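PDB 2BA9: putative aminooxidase from Propionibacterium acnes, which isomerises polyunsaturated fatty acids to produce conjugated linoleic acid, with flavin-adenine dinucleotide as its bound cofactor. Local coordinates for residues A[40-45]-A[208-213]. Sequence-based numbering, arbitrary orientation.
Sequences DHVGGK and MFEHLN. With FAD (flavin-adenine dinucleotide), chain D.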
ATOM      1  N   ASP A  40       6.141 -14.879 -11.876  1.00 26.54           N
ATOM      2  CA  ASP A  40       6.541 -14.694 -13.271  1.00 26.42           C
ATOM      3  C   ASP A  40       6.272 -13.277 -13.764  1.00 26.23           C
ATOM      4  O   ASP A  40       6.262 -13.030 -14.972  1.00 26.56           O
ATOM      5  CB  ASP A  40       5.808 -15.689 -14.152  1.00 26.81           C
ATOM      6  CG  ASP A  40       4.307 -15.417 -14.217  1.00 27.70           C
ATOM      7  OD1 ASP A  40       3.791 -14.566 -13.444  1.00 27.82           O
ATOM      8  OD2 ASP A  40       3.669 -16.041 -15.071  1.00 27.88           O
ATOM      9  N   HIS A  41       6.066 -12.342 -12.838  1.00 25.38           N
ATOM     10  CA  HIS A  41       5.663 -11.003 -13.202  1.00 25.21           C
ATOM     11  C   HIS A  41       6.176  -9.958 -12.217  1.00 25.03           C
ATOM     12  O   HIS A  41       6.623 -10.267 -11.104  1.00 24.96           O
ATOM     13  CB  HIS A  41       4.127 -10.904 -13.378  1.00 25.46           C
ATOM     14  CG  HIS A  41       3.340 -11.231 -12.143  1.00 25.94           C
ATOM     15  ND1 HIS A  41       2.898 -12.506 -11.856  1.00 25.94           N
ATOM     16  CD2 HIS A  41       2.911 -10.446 -11.124  1.00 26.20           C
ATOM     17  CE1 HIS A  41       2.243 -12.493 -10.707  1.00 25.27           C
ATOM     18  NE2 HIS A  41       2.226 -11.256 -10.248  1.00 26.99           N
ATOM     19  N   VAL A  42       6.123  -8.717 -12.669  1.00 24.78           N
ATOM     20  CA  VAL A  42       6.680  -7.584 -11.945  1.00 24.37           C
ATOM     21  C   VAL A  42       5.570  -6.545 -11.710  1.00 24.86           C
ATOM     22  O   VAL A  42       4.648  -6.403 -12.510  1.00 24.34           O
ATOM     23  CB  VAL A  42       7.889  -6.958 -12.710  1.00 24.52           C
ATOM     24  CG1 VAL A  42       8.959  -8.010 -13.023  1.00 22.14           C
ATOM     25  CG2 VAL A  42       7.432  -6.236 -13.983  1.00 24.32           C
ATOM     26  N   GLY A  43       5.676  -5.819 -10.602  1.00 25.20           N
ATOM     27  CA  GLY A  43       4.689  -4.825 -10.232  1.00 24.77           C
ATOM     28  C   GLY A  43       4.059  -5.108  -8.881  1.00 24.87           C
ATOM     29  O   GLY A  43       3.465  -4.204  -8.258  1.00 23.80           O
ATOM     30  N   GLY A  44       4.187  -6.358  -8.419  1.00 25.06           N
ATOM     31  CA  GLY A  44       3.539  -6.790  -7.177  1.00 25.06           C
ATOM     32  C   GLY A  44       2.049  -6.463  -7.117  1.00 25.20           C
ATOM     33  O   GLY A  44       1.243  -7.015  -7.890  1.00 25.01           O
ATOM     34  N   LYS A  45       1.686  -5.559  -6.207  1.00 24.56           N
ATOM     35  CA  LYS A  45       0.278  -5.215  -5.966  1.00 24.68           C
ATOM     36  C   LYS A  45      -0.221  -4.062  -6.864  1.00 24.74           C
ATOM     37  O   LYS A  45      -1.379  -3.639  -6.775  1.00 24.61           O
ATOM     38  CB  LYS A  45       0.035  -4.937  -4.474  1.00 24.40           C
ATOM     39  CG  LYS A  45       0.259  -6.173  -3.597  1.00 23.31           C
ATOM     40  CD  LYS A  45      -0.364  -6.024  -2.217  1.00 22.96           C
ATOM     41  CE  LYS A  45       0.469  -5.110  -1.315  1.00 23.11           C
ATOM     42  NZ  LYS A  45       1.724  -5.765  -0.842  1.00 21.07           N
ATOM     43  N   MET A 208       3.635   0.887 -15.850  1.00 25.37           N
ATOM     44  CA  MET A 208       4.822   1.717 -15.674  1.00 25.68           C
ATOM     45  C   MET A 208       5.956   1.015 -14.923  1.00 25.53           C
ATOM     46  O   MET A 208       7.122   1.356 -15.094  1.00 25.36           O
ATOM     47  CB  MET A 208       4.465   3.054 -14.995  1.00 25.97           C
ATOM     48  CG  MET A 208       3.850   2.956 -13.600  1.00 26.99           C
ATOM     49  SD  MET A 208       2.936   4.472 -13.186  1.00 27.49           S
ATOM     50  CE  MET A 208       2.250   4.044 -11.572  1.00 26.17           C
ATOM     51  N   PHE A 209       5.613   0.041 -14.091  1.00 25.70           N
ATOM     52  CA  PHE A 209       6.613  -0.771 -13.415  1.00 25.64           C
ATOM     53  C   PHE A 209       7.112  -1.901 -14.326  1.00 25.47           C
ATOM     54  O   PHE A 209       8.262  -2.315 -14.238  1.00 25.49           O
ATOM     55  CB  PHE A 209       6.057  -1.287 -12.100  1.00 25.60           C
ATOM     56  CG  PHE A 209       5.813  -0.203 -11.103  1.00 25.83           C
ATOM     57  CD1 PHE A 209       6.888   0.430 -10.466  1.00 27.59           C
ATOM     58  CD2 PHE A 209       4.530   0.224 -10.826  1.00 26.31           C
ATOM     59  CE1 PHE A 209       6.680   1.462  -9.545  1.00 26.78           C
ATOM     60  CE2 PHE A 209       4.307   1.241  -9.909  1.00 27.14           C
ATOM     61  CZ  PHE A 209       5.388   1.862  -9.256  1.00 26.35           C
ATOM     62  N   GLU A 210       6.250  -2.386 -15.218  1.00 25.35           N
ATOM     63  CA  GLU A 210       6.716  -3.266 -16.286  1.00 25.11           C
ATOM     64  C   GLU A 210       7.743  -2.515 -17.133  1.00 25.33           C
ATOM     65  O   GLU A 210       8.835  -3.018 -17.387  1.00 26.06           O
ATOM     66  CB  GLU A 210       5.543  -3.782 -17.125  1.00 25.16           C
ATOM     67  CG  GLU A 210       4.672  -4.751 -16.362  1.00 24.80           C
ATOM     68  CD  GLU A 210       3.406  -5.159 -17.104  1.00 24.39           C
ATOM     69  OE1 GLU A 210       2.782  -4.340 -17.820  1.00 23.27           O
ATOM     70  OE2 GLU A 210       3.009  -6.315 -16.921  1.00 25.89           O
ATOM     71  N   HIS A 211       7.428  -1.278 -17.505  1.00 25.08           N
ATOM     72  CA  HIS A 211       8.343  -0.485 -18.320  1.00 24.59           C
ATOM     73  C   HIS A 211       9.605  -0.050 -17.562  1.00 24.20           C
ATOM     74  O   HIS A 211      10.691  -0.025 -18.131  1.00 23.79           O
ATOM     75  CB  HIS A 211       7.634   0.734 -18.873  1.00 25.13           C
ATOM     76  CG  HIS A 211       6.405   0.409 -19.654  1.00 26.67           C
ATOM     77  ND1 HIS A 211       5.367   1.299 -19.803  1.00 27.12           N
ATOM     78  CD2 HIS A 211       6.031  -0.722 -20.304  1.00 27.73           C
ATOM     79  CE1 HIS A 211       4.417   0.742 -20.533  1.00 27.90           C
ATOM     80  NE2 HIS A 211       4.795  -0.485 -20.844  1.00 27.00           N
ATOM     81  N   LEU A 212       9.468   0.288 -16.284  1.00 23.66           N
ATOM     82  CA  LEU A 212      10.633   0.593 -15.463  1.00 23.38           C
ATOM     83  C   LEU A 212      11.636  -0.566 -15.475  1.00 23.01           C
ATOM     84  O   LEU A 212      12.847  -0.353 -15.626  1.00 22.67           O
ATOM     85  CB  LEU A 212      10.226   0.912 -14.014  1.00 23.34           C
ATOM     86  CG  LEU A 212      11.374   1.158 -13.014  1.00 22.65           C
ATOM     87  CD1 LEU A 212      12.304   2.324 -13.457  1.00 22.73           C
ATOM     88  CD2 LEU A 212      10.810   1.400 -11.628  1.00 20.58           C
ATOM     89  N   ASN A 213      11.115  -1.768 -15.274  1.00 22.54           N
ATOM     90  CA  ASN A 213      11.886  -3.003 -15.330  1.00 22.87           C
ATOM     91  C   ASN A 213      12.659  -3.087 -16.631  1.00 22.67           C
ATOM     92  O   ASN A 213      13.865  -3.318 -16.627  1.00 22.51           O
ATOM     93  CB  ASN A 213      10.938  -4.213 -15.196  1.00 23.48           C
ATOM     94  CG  ASN A 213      11.673  -5.543 -15.024  1.00 23.09           C
ATOM     95  OD1 ASN A 213      12.522  -5.676 -14.147  1.00 23.00           O
ATOM     96  ND2 ASN A 213      11.313  -6.543 -15.840  1.00 23.08           N
TER
HETATM   97  PA  FAD D 500       4.460  -5.487  -3.343  1.00 19.59           P
HETATM   98  O1A FAD D 500       3.721  -4.577  -4.281  1.00 19.96           O
HETATM   99  O2A FAD D 500       3.623  -6.455  -2.534  1.00 19.83           O
HETATM  100  O5B FAD D 500       5.480  -6.378  -4.197  1.00 20.92           O
HETATM  101  C5B FAD D 500       6.315  -7.265  -3.491  1.00 23.05           C
HETATM  102  C4B FAD D 500       7.032  -8.184  -4.458  1.00 23.62           C
HETATM  103  O4B FAD D 500       7.890  -9.036  -3.726  1.00 24.57           O
HETATM  104  C3B FAD D 500       6.054  -9.045  -5.260  1.00 23.93           C
HETATM  105  O3B FAD D 500       6.314  -8.911  -6.638  1.00 23.63           O
HETATM  106  C2B FAD D 500       6.296 -10.441  -4.734  1.00 24.35           C
HETATM  107  O2B FAD D 500       5.980 -11.459  -5.685  1.00 24.46           O
HETATM  108  C1B FAD D 500       7.752 -10.338  -4.249  1.00 24.38           C
HETATM  109  N9A FAD D 500       8.035 -11.382  -3.248  1.00 23.97           N
HETATM  110  C8A FAD D 500       7.335 -11.646  -2.089  1.00 24.64           C
HETATM  111  N7A FAD D 500       7.911 -12.711  -1.463  1.00 23.58           N
HETATM  112  C5A FAD D 500       8.971 -13.126  -2.210  1.00 24.46           C
HETATM  113  C6A FAD D 500       9.906 -14.172  -2.065  1.00 23.92           C
HETATM  114  N6A FAD D 500      10.081 -14.744  -0.830  1.00 23.78           N
HETATM  115  N1A FAD D 500      10.908 -14.310  -3.020  1.00 24.67           N
HETATM  116  C2A FAD D 500      10.963 -13.483  -4.133  1.00 25.15           C
HETATM  117  N3A FAD D 500      10.033 -12.460  -4.266  1.00 24.60           N
HETATM  118  C4A FAD D 500       9.047 -12.295  -3.341  1.00 24.25           C
HETATM  119  N1  FAD D 500      -1.015   2.168  -3.665  1.00 25.89           N
HETATM  120  C2  FAD D 500      -1.123   3.515  -3.945  1.00 28.77           C
HETATM  121  O2  FAD D 500      -0.117   4.224  -3.945  1.00 25.85           O
HETATM  122  N3  FAD D 500      -2.364   4.066  -4.196  1.00 29.83           N
HETATM  123  C4  FAD D 500      -3.490   3.270  -4.197  1.00 29.28           C
HETATM  124  O4  FAD D 500      -4.588   3.794  -4.445  1.00 30.85           O
HETATM  125  C4X FAD D 500      -3.381   1.902  -3.927  1.00 27.21           C
HETATM  126  N5  FAD D 500      -4.492   1.076  -3.897  1.00 24.38           N
HETATM  127  C5X FAD D 500      -4.375  -0.297  -3.793  1.00 24.27           C
HETATM  128  C6  FAD D 500      -5.497  -1.115  -3.909  1.00 23.47           C
HETATM  129  C7  FAD D 500      -5.358  -2.499  -3.841  1.00 23.93           C
HETATM  130  C7M FAD D 500      -6.588  -3.350  -3.987  1.00 23.84           C
HETATM  131  C8  FAD D 500      -4.100  -3.062  -3.644  1.00 23.67           C
HETATM  132  C8M FAD D 500      -3.898  -4.544  -3.560  1.00 22.83           C
HETATM  133  C9  FAD D 500      -2.986  -2.236  -3.524  1.00 23.66           C
HETATM  134  C9A FAD D 500      -3.108  -0.847  -3.586  1.00 24.16           C
HETATM  135  N10 FAD D 500      -1.999   0.008  -3.445  1.00 23.80           N
HETATM  136  C10 FAD D 500      -2.124   1.358  -3.681  1.00 25.30           C
HETATM  137  C1' FAD D 500      -0.773  -0.439  -2.723  1.00 20.63           C
HETATM  138  C2' FAD D 500       0.389  -0.694  -3.675  1.00 19.91           C
HETATM  139  O2' FAD D 500       0.003  -1.495  -4.787  1.00 21.29           O
HETATM  140  C3' FAD D 500       1.496  -1.362  -2.874  1.00 20.46           C
HETATM  141  O3' FAD D 500       1.750  -0.599  -1.691  1.00 20.43           O
HETATM  142  C4' FAD D 500       2.757  -1.514  -3.709  1.00 20.53           C
HETATM  143  O4' FAD D 500       2.585  -2.489  -4.730  1.00 24.59           O
HETATM  144  C5' FAD D 500       3.909  -1.869  -2.780  1.00 21.46           C
HETATM  145  O5' FAD D 500       5.008  -2.314  -3.525  1.00 20.30           O
HETATM  146  P   FAD D 500       6.125  -3.261  -2.832  1.00 20.53           P
HETATM  147  O1P FAD D 500       7.179  -3.664  -3.845  1.00 20.58           O
HETATM  148  O2P FAD D 500       6.700  -2.518  -1.675  1.00 23.73           O
HETATM  149  O3P FAD D 500       5.360  -4.591  -2.359  1.00 21.28           O
HETATM  150  O   HOH W   1       5.006  -8.483 -15.436  1.00 24.56           O
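Val42 spreads its two methyls over one flank of helix 204-215 and carries most of the van der Waals contact. CG2 rests 3.8 Å from Glu210 CA, with the side-chain methylene Glu210 CG close beside it. CG1, anti to the carbonyl carbon (chi1 -55° for the valine), is turned along the helix toward its next turn and comes 4.0 Å from Asn213 ND2, the two side chains crossing at about a right angle. Next to Val42, Gly43 CA lies 4.2 Å from Phe209 CB; the phenyl ring leads away and packs against Pro16 and Leu19 of helix 16-28, Ile73 of helix 68-77 and Phe408 of helix 408-423.

Segment 40-45 belongs to the loop after strand 33-36 of the parallel sheet, in the Rossmann-like FAD-binding part of an amine-oxidase-type flavoprotein. Its far end grips the cofactor pyrophosphate: Lys45 N donates to FAD O1A (3.0 Å, 165°), and the lysine chain, bent at chi3 and chi4, carries NZ to FAD O2A, to which it hydrogen-bonds at 2.6 Å. Glu401 forms a salt bridge with the same NZ. Gly44, at positive phi, passes close to the adenosine ribose, its CA 3.5 Å from FAD O3B.

Polar links between the segments run through one water, which accepts from Val42 N at 3.0 Å and donates weakly to Glu210 OE2. Arg55 holds the other carboxylate oxygen, OE1, in a salt bridge, while Asn213 OD1 accepts from the backbone of Ala220.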